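Long-range contacts in Lpg2148(MvcA) (Legionella pneumophila subsp. pneumophila str. Philadelphia 1, PDB 6K11), which probably acts as a deamidase-type enzyme that removes ubiquitin from the host ubiquitin-conjugating enzyme UBE2N and thereby regulates its activity: residues R297-Y301 / E320-L325; I40-K45 / L377-L381. All blocks are in the same frame, centred on the assembly; numbering follows the deposited sequence.

Contact 1: R297-Y301 / E320-L325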
ATOM      1  N   ARG A 297     -13.273   9.544  10.334  1.00 36.97           N
ATOM      2  CA  ARG A 297     -12.429   8.707   9.483  1.00 36.60           C
ATOM      3  C   ARG A 297     -10.962   8.821   9.885  1.00 36.76           C
ATOM      4  O   ARG A 297     -10.263   7.810  10.036  1.00 34.73           O
ATOM      5  CB  ARG A 297     -12.620   9.124   8.026  1.00 38.34           C
ATOM      6  CG  ARG A 297     -12.060   8.172   7.009  1.00 38.40           C
ATOM      7  CD  ARG A 297     -12.140   8.780   5.599  1.00 38.88           C
ATOM      8  NE  ARG A 297     -13.511   8.847   5.093  1.00 39.84           N
ATOM      9  CZ  ARG A 297     -14.125   9.962   4.693  1.00 42.77           C
ATOM     10  NH1 ARG A 297     -13.498  11.138   4.726  1.00 37.00           N
ATOM     11  NH2 ARG A 297     -15.376   9.897   4.247  1.00 39.68           N
ATOM     12  N   SER A 298     -10.486  10.060  10.065  1.00 35.20           N
ATOM     13  CA  SER A 298      -9.096  10.301  10.437  1.00 38.22           C
ATOM     14  C   SER A 298      -8.757   9.662  11.781  1.00 38.84           C
ATOM     15  O   SER A 298      -7.696   9.041  11.929  1.00 35.45           O
ATOM     16  CB  SER A 298      -8.836  11.810  10.474  1.00 37.84           C
ATOM     17  OG  SER A 298      -9.046  12.387   9.189  1.00 39.11           O
ATOM     18  N   ASP A 299      -9.653   9.810  12.766  1.00 37.21           N
ATOM     19  CA  ASP A 299      -9.427   9.282  14.110  1.00 35.02           C
ATOM     20  C   ASP A 299      -9.289   7.763  14.107  1.00 37.06           C
ATOM     21  O   ASP A 299      -8.431   7.212  14.812  1.00 34.83           O
ATOM     22  CB  ASP A 299     -10.578   9.687  15.033  1.00 40.73           C
ATOM     23  CG  ASP A 299     -10.485  11.137  15.513  1.00 43.77           C
ATOM     24  OD1 ASP A 299      -9.449  11.812  15.274  1.00 41.53           O
ATOM     25  OD2 ASP A 299     -11.470  11.593  16.133  1.00 42.02           O
ATOM     26  N   ILE A 300     -10.146   7.062  13.352  1.00 33.42           N
ATOM     27  CA  ILE A 300     -10.085   5.602  13.339  1.00 34.74           C
ATOM     28  C   ILE A 300      -8.845   5.127  12.594  1.00 34.64           C
ATOM     29  O   ILE A 300      -8.156   4.183  13.027  1.00 31.50           O
ATOM     30  CB  ILE A 300     -11.361   5.018  12.714  1.00 37.44           C
ATOM     31  CG1 ILE A 300     -12.586   5.387  13.554  1.00 40.51           C
ATOM     32  CG2 ILE A 300     -11.233   3.485  12.583  1.00 36.58           C
ATOM     33  CD1 ILE A 300     -13.849   4.730  13.039  1.00 43.87           C
ATOM     34  N   TYR A 301      -8.571   5.745  11.445  1.00 32.70           N
ATOM     35  CA  TYR A 301      -7.375   5.437  10.668  1.00 35.30           C
ATOM     36  C   TYR A 301      -6.112   5.605  11.514  1.00 33.03           C
ATOM     37  O   TYR A 301      -5.258   4.714  11.557  1.00 30.06           O
ATOM     38  CB  TYR A 301      -7.340   6.339   9.438  1.00 33.70           C
ATOM     39  CG  TYR A 301      -6.432   5.868   8.306  1.00 35.88           C
ATOM     40  CD1 TYR A 301      -5.067   6.136   8.329  1.00 31.66           C
ATOM     41  CD2 TYR A 301      -6.953   5.192   7.199  1.00 34.13           C
ATOM     42  CE1 TYR A 301      -4.234   5.716   7.284  1.00 31.42           C
ATOM     43  CE2 TYR A 301      -6.127   4.782   6.152  1.00 37.75           C
ATOM     44  CZ  TYR A 301      -4.775   5.053   6.201  1.00 35.20           C
ATOM     45  OH  TYR A 301      -3.959   4.640   5.169  1.00 34.60           O
ATOM     46  N   GLU A 320      -5.214  14.725   7.091  1.00 41.09           N
ATOM     47  CA  GLU A 320      -6.577  14.268   7.324  1.00 40.34           C
ATOM     48  C   GLU A 320      -7.014  13.318   6.218  1.00 42.10           C
ATOM     49  O   GLU A 320      -6.577  13.425   5.071  1.00 39.60           O
ATOM     50  CB  GLU A 320      -7.543  15.459   7.378  1.00 43.32           C
ATOM     51  CG  GLU A 320      -7.582  16.177   8.717  1.00 46.18           C
ATOM     52  CD  GLU A 320      -8.400  17.474   8.672  1.00 51.44           C
ATOM     53  OE1 GLU A 320      -8.784  17.924   7.562  1.00 46.02           O
ATOM     54  OE2 GLU A 320      -8.649  18.045   9.756  1.00 43.90           O
ATOM     55  N   LYS A 321      -7.882  12.372   6.575  1.00 40.40           N
ATOM     56  CA  LYS A 321      -8.445  11.434   5.604  1.00 41.55           C
ATOM     57  C   LYS A 321      -9.743  12.046   5.100  1.00 39.91           C
ATOM     58  O   LYS A 321     -10.816  11.847   5.676  1.00 39.37           O
ATOM     59  CB  LYS A 321      -8.672  10.064   6.233  1.00 36.94           C
ATOM     60  CG  LYS A 321      -7.397   9.344   6.675  1.00 40.19           C
ATOM     61  CD  LYS A 321      -6.422   9.091   5.514  1.00 43.10           C
ATOM     62  CE  LYS A 321      -4.979   9.131   6.009  1.00 44.09           C
ATOM     63  NZ  LYS A 321      -4.020   9.537   4.948  1.00 50.42           N
ATOM     64  N   ARG A 322      -9.641  12.807   4.014  1.00 41.40           N
ATOM     65  CA  ARG A 322     -10.763  13.568   3.475  1.00 43.09           C
ATOM     66  C   ARG A 322     -11.498  12.849   2.358  1.00 43.97           C
ATOM     67  O   ARG A 322     -12.515  13.363   1.876  1.00 41.73           O
ATOM     68  CB  ARG A 322     -10.277  14.923   2.975  1.00 45.76           C
ATOM     69  CG  ARG A 322      -9.760  15.796   4.086  1.00 43.66           C
ATOM     70  CD  ARG A 322      -9.305  17.148   3.565  1.00 51.38           C
ATOM     71  NE  ARG A 322      -8.806  17.980   4.653  1.00 57.90           N
ATOM     72  CZ  ARG A 322      -7.658  18.649   4.615  1.00 59.50           C
ATOM     73  NH1 ARG A 322      -6.886  18.588   3.538  1.00 60.82           N
ATOM     74  NH2 ARG A 322      -7.285  19.387   5.652  1.00 59.50           N
ATOM     75  N   GLN A 323     -11.022  11.688   1.937  1.00 38.35           N
ATOM     76  CA  GLN A 323     -11.683  10.978   0.855  1.00 41.06           C
ATOM     77  C   GLN A 323     -12.352   9.706   1.359  1.00 40.84           C
ATOM     78  O   GLN A 323     -11.879   9.088   2.323  1.00 38.92           O
ATOM     79  CB  GLN A 323     -10.690  10.607  -0.256  1.00 42.49           C
ATOM     80  CG  GLN A 323      -9.913  11.790  -0.832  1.00 43.88           C
ATOM     81  CD  GLN A 323      -8.870  11.327  -1.833  1.00 45.82           C
ATOM     82  OE1 GLN A 323      -8.097  10.404  -1.561  1.00 44.37           O
ATOM     83  NE2 GLN A 323      -8.852  11.955  -3.008  1.00 40.29           N
ATOM     84  N   PRO A 324     -13.445   9.286   0.720  1.00 38.24           N
ATOM     85  CA  PRO A 324     -14.075   8.013   1.089  1.00 36.21           C
ATOM     86  C   PRO A 324     -13.077   6.869   1.046  1.00 41.34           C
ATOM     87  O   PRO A 324     -12.183   6.832   0.197  1.00 37.85           O
ATOM     88  CB  PRO A 324     -15.163   7.835   0.018  1.00 41.29           C
ATOM     89  CG  PRO A 324     -15.473   9.229  -0.445  1.00 40.12           C
ATOM     90  CD  PRO A 324     -14.175   9.979  -0.363  1.00 41.94           C
ATOM     91  N   LEU A 325     -13.242   5.933   1.980  1.00 37.48           N
ATOM     92  CA  LEU A 325     -12.438   4.725   2.053  1.00 37.24           C
ATOM     93  C   LEU A 325     -13.357   3.516   2.016  1.00 42.21           C
ATOM     94  O   LEU A 325     -14.534   3.594   2.384  1.00 40.38           O
ATOM     95  CB  LEU A 325     -11.593   4.675   3.343  1.00 38.20           C
ATOM     96  CG  LEU A 325     -10.684   5.861   3.666  1.00 38.76           C
ATOM     97  CD1 LEU A 325     -10.110   5.725   5.092  1.00 39.79           C
ATOM     98  CD2 LEU A 325      -9.574   5.969   2.642  1.00 36.03           C
TER
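Arg297 and Ser298, neighbours on the helix, each hydrogen-bond to the backbone of Lys321, one to its carbonyl and the other to its amide. Arg297 NH1 donates to Lys321 O at 2.9 Å, with the oxygen lying at the edge of the guanidinium, practically in its plane. CG of Arg297 stands anti to the backbone N (chi1 -167°), and a bend at chi3 then turns the head toward the loop. NH2 is held by Thr291 O, so two bonds fix the rotation of the group. Gln323 O sits above one face instead, 3.2 Å from Arg297 NE but at an angle too poor for a bond. Lys321 N donates to Ser298 OG at 2.9 Å; this hydroxyl in turn bonds to Thr294 O, one turn back, as helical serines often do, and so uses both its polar roles.

Aromatic and apolar contacts lie beyond. Lys321 CE rests over the ring face of Tyr301, 3.9 Å from the centroid, and NZ adds an off-centre cation-pi contact. Leu325 CD1 lies 3.7 Å from Arg297 CG and 3.8 Å from Tyr301 CD2, its branched end touching both the arginine stem and the ring. Tyr301 OH reaches Tyr255 and Ser231.

The arrangement is that of a helix set against the loop entering an antiparallel sheet: helix 294-305 packs on, and hydrogen-bonds to, the residues that lead into strand 325-333.

Contact 2: I40-K45 / L377-L381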
ATOM      1  N   ILE A  40      20.691   1.645 -11.970  1.00 43.69           N
ATOM      2  CA  ILE A  40      21.327   1.902 -13.268  1.00 47.92           C
ATOM      3  C   ILE A  40      20.568   2.912 -14.124  1.00 48.41           C
ATOM      4  O   ILE A  40      21.206   3.836 -14.652  1.00 48.57           O
ATOM      5  CB  ILE A  40      21.562   0.569 -14.012  1.00 47.79           C
ATOM      6  CG1 ILE A  40      22.852  -0.108 -13.538  1.00 50.90           C
ATOM      7  CG2 ILE A  40      21.579   0.789 -15.525  1.00 49.67           C
ATOM      8  CD1 ILE A  40      24.104   0.617 -13.929  1.00 46.98           C
ATOM      9  N   PRO A  41      19.246   2.809 -14.320  1.00 47.77           N
ATOM     10  CA  PRO A  41      18.561   3.775 -15.198  1.00 48.68           C
ATOM     11  C   PRO A  41      18.656   5.218 -14.724  1.00 53.60           C
ATOM     12  O   PRO A  41      18.352   6.129 -15.505  1.00 53.37           O
ATOM     13  CB  PRO A  41      17.105   3.288 -15.193  1.00 49.19           C
ATOM     14  CG  PRO A  41      17.189   1.844 -14.798  1.00 50.30           C
ATOM     15  CD  PRO A  41      18.301   1.798 -13.802  1.00 47.97           C
ATOM     16  N   SER A  42      19.059   5.458 -13.478  1.00 52.26           N
ATOM     17  CA  SER A  42      19.184   6.805 -12.940  1.00 53.56           C
ATOM     18  C   SER A  42      20.575   7.401 -13.124  1.00 54.30           C
ATOM     19  O   SER A  42      20.781   8.572 -12.787  1.00 52.07           O
ATOM     20  CB  SER A  42      18.820   6.817 -11.453  1.00 47.88           C
ATOM     21  OG  SER A  42      17.451   6.519 -11.265  1.00 53.22           O
ATOM     22  N   ILE A  43      21.529   6.641 -13.649  1.00 49.96           N
ATOM     23  CA  ILE A  43      22.888   7.124 -13.832  1.00 48.88           C
ATOM     24  C   ILE A  43      23.041   7.594 -15.274  1.00 57.33           C
ATOM     25  O   ILE A  43      22.875   6.811 -16.217  1.00 55.16           O
ATOM     26  CB  ILE A  43      23.916   6.043 -13.471  1.00 54.01           C
ATOM     27  CG1 ILE A  43      23.712   5.630 -12.002  1.00 48.71           C
ATOM     28  CG2 ILE A  43      25.336   6.539 -13.745  1.00 53.01           C
ATOM     29  CD1 ILE A  43      24.835   4.838 -11.408  1.00 47.46           C
ATOM     30  N   ASN A  44      23.320   8.883 -15.440  1.00 55.88           N
ATOM     31  CA  ASN A  44      23.606   9.450 -16.752  1.00 57.55           C
ATOM     32  C   ASN A  44      25.024   9.054 -17.151  1.00 56.80           C
ATOM     33  O   ASN A  44      25.995   9.458 -16.502  1.00 55.79           O
ATOM     34  CB  ASN A  44      23.436  10.968 -16.713  1.00 59.40           C
ATOM     35  CG  ASN A  44      23.505  11.602 -18.091  1.00 66.24           C
ATOM     36  OD1 ASN A  44      24.455  11.377 -18.842  1.00 66.30           O
ATOM     37  ND2 ASN A  44      22.496  12.409 -18.426  1.00 67.18           N
ATOM     38  N   LYS A  45      25.145   8.256 -18.214  1.00 59.54           N
ATOM     39  CA  LYS A  45      26.440   7.671 -18.545  1.00 63.01           C
ATOM     40  C   LYS A  45      27.365   8.619 -19.298  1.00 62.66           C
ATOM     41  O   LYS A  45      28.543   8.289 -19.479  1.00 64.85           O
ATOM     42  CB  LYS A  45      26.235   6.376 -19.335  1.00 63.79           C
ATOM     43  CG  LYS A  45      25.413   5.358 -18.555  1.00 62.57           C
ATOM     44  CD  LYS A  45      24.316   4.760 -19.399  1.00 65.22           C
ATOM     45  CE  LYS A  45      24.581   3.284 -19.626  1.00 69.12           C
ATOM     46  NZ  LYS A  45      23.455   2.628 -20.348  1.00 70.61           N
ATOM     47  N   LEU A 377      27.482  -2.130  -9.262  1.00 39.59           N
ATOM     48  CA  LEU A 377      27.369  -0.882 -10.013  1.00 42.12           C
ATOM     49  C   LEU A 377      28.679  -0.545 -10.723  1.00 40.95           C
ATOM     50  O   LEU A 377      28.677  -0.154 -11.900  1.00 40.83           O
ATOM     51  CB  LEU A 377      26.960   0.238  -9.054  1.00 39.79           C
ATOM     52  CG  LEU A 377      25.861   1.225  -9.429  1.00 50.89           C
ATOM     53  CD1 LEU A 377      24.710   0.561 -10.158  1.00 46.32           C
ATOM     54  CD2 LEU A 377      25.375   1.890  -8.139  1.00 47.42           C
ATOM     55  N   GLU A 378      29.806  -0.693 -10.027  1.00 39.20           N
ATOM     56  CA  GLU A 378      31.088  -0.386 -10.647  1.00 43.90           C
ATOM     57  C   GLU A 378      31.384  -1.344 -11.793  1.00 48.08           C
ATOM     58  O   GLU A 378      31.928  -0.940 -12.828  1.00 47.27           O
ATOM     59  CB  GLU A 378      32.194  -0.433  -9.600  1.00 44.36           C
ATOM     60  CG  GLU A 378      32.138   0.703  -8.582  1.00 45.42           C
ATOM     61  CD  GLU A 378      33.091   0.474  -7.433  1.00 44.92           C
ATOM     62  OE1 GLU A 378      33.566  -0.672  -7.298  1.00 51.29           O
ATOM     63  OE2 GLU A 378      33.370   1.425  -6.669  1.00 49.26           O
ATOM     64  N   SER A 379      31.007  -2.617 -11.637  1.00 40.94           N
ATOM     65  CA  SER A 379      31.225  -3.599 -12.692  1.00 41.52           C
ATOM     66  C   SER A 379      30.378  -3.282 -13.916  1.00 44.02           C
ATOM     67  O   SER A 379      30.891  -3.223 -15.041  1.00 47.25           O
ATOM     68  CB  SER A 379      30.922  -5.009 -12.156  1.00 42.13           C
ATOM     69  OG  SER A 379      31.522  -6.011 -12.963  1.00 48.38           O
ATOM     70  N   LEU A 380      29.080  -3.052 -13.714  1.00 39.08           N
ATOM     71  CA  LEU A 380      28.177  -2.846 -14.837  1.00 41.06           C
ATOM     72  C   LEU A 380      28.535  -1.597 -15.640  1.00 47.07           C
ATOM     73  O   LEU A 380      28.246  -1.531 -16.839  1.00 43.42           O
ATOM     74  CB  LEU A 380      26.735  -2.743 -14.343  1.00 39.90           C
ATOM     75  CG  LEU A 380      26.088  -4.051 -13.870  1.00 45.31           C
ATOM     76  CD1 LEU A 380      24.712  -3.780 -13.264  1.00 43.45           C
ATOM     77  CD2 LEU A 380      25.995  -5.059 -15.015  1.00 40.71           C
ATOM     78  N   LEU A 381      29.136  -0.594 -15.002  1.00 42.57           N
ATOM     79  CA  LEU A 381      29.418   0.673 -15.669  1.00 49.23           C
ATOM     80  C   LEU A 381      30.870   0.820 -16.115  1.00 50.12           C
ATOM     81  O   LEU A 381      31.208   1.843 -16.717  1.00 55.70           O
ATOM     82  CB  LEU A 381      29.048   1.845 -14.749  1.00 48.77           C
ATOM     83  CG  LEU A 381      27.560   2.028 -14.449  1.00 45.51           C
ATOM     84  CD1 LEU A 381      27.347   3.117 -13.389  1.00 48.47           C
ATOM     85  CD2 LEU A 381      26.769   2.334 -15.713  1.00 49.14           C
TER
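Ile40 and Leu381 reach toward each other tip to tip, where Ile40 CD1 stands 3.6 Å from Leu381 CD2. The Ile40 side chain can be followed outward from CB, where the two branches part. CG1 lies anti to the carbonyl carbon (chi1 -83°) and takes the branch toward the helix; it meets Leu377 CD1 at 3.9 Å and, more loosely, Leu380 CD1 at 4.1 Å. The terminal CD1, turned by chi2 of -68°, touches Leu377 CD1 at 3.8 Å as well as the Leu381 tip. One isoleucine thus engages three leucines that share a helix face, at positions i, i+3 and i+4.

Ile43 works beside it. Its amide closes a 3-10 turn on Ile40 O, which brings the two isoleucines to the same helix, and Ile43 CD1 packs 3.6 Å from Leu381 CD1. Leu381 is therefore shared, one methyl for each isoleucine. At the margin the aliphatic stem of Lys45 brushes Leu381, a place where a chain with an apolar stem and a charged end fits well. Ile53 of helix 49-64 touches both Leu377 and Leu381, and Ala36 of helix 28-39 meets Leu377.

Because the joint is built from methyl and methylene groups, its cohesion comes from dispersion and the exclusion of water, and its alignment from the fit of branched shapes and not from directional bonds.

From the N terminus, the chain runs through helix 28-39 into residues 40-45, the first half of contact 2, whose partner comes more than 330 residues later. In between lie helix 49-64, the sheet strands and the MvcA insertion domain. Contact 1 falls wholly within this span: helix 294-305 leads into a short excursion, and residues 320-325 come back to the helix as the chain enters strand 325-333, an inner strand of the antiparallel sheet. Helix 358-381 later closes the large loop at contact 2. The two are thus nested, not crossed. Contact 2, about 42 Å from contact 1 between centres, joins the loop between helices 28-39 and 49-64 to the end of the C-terminal helix.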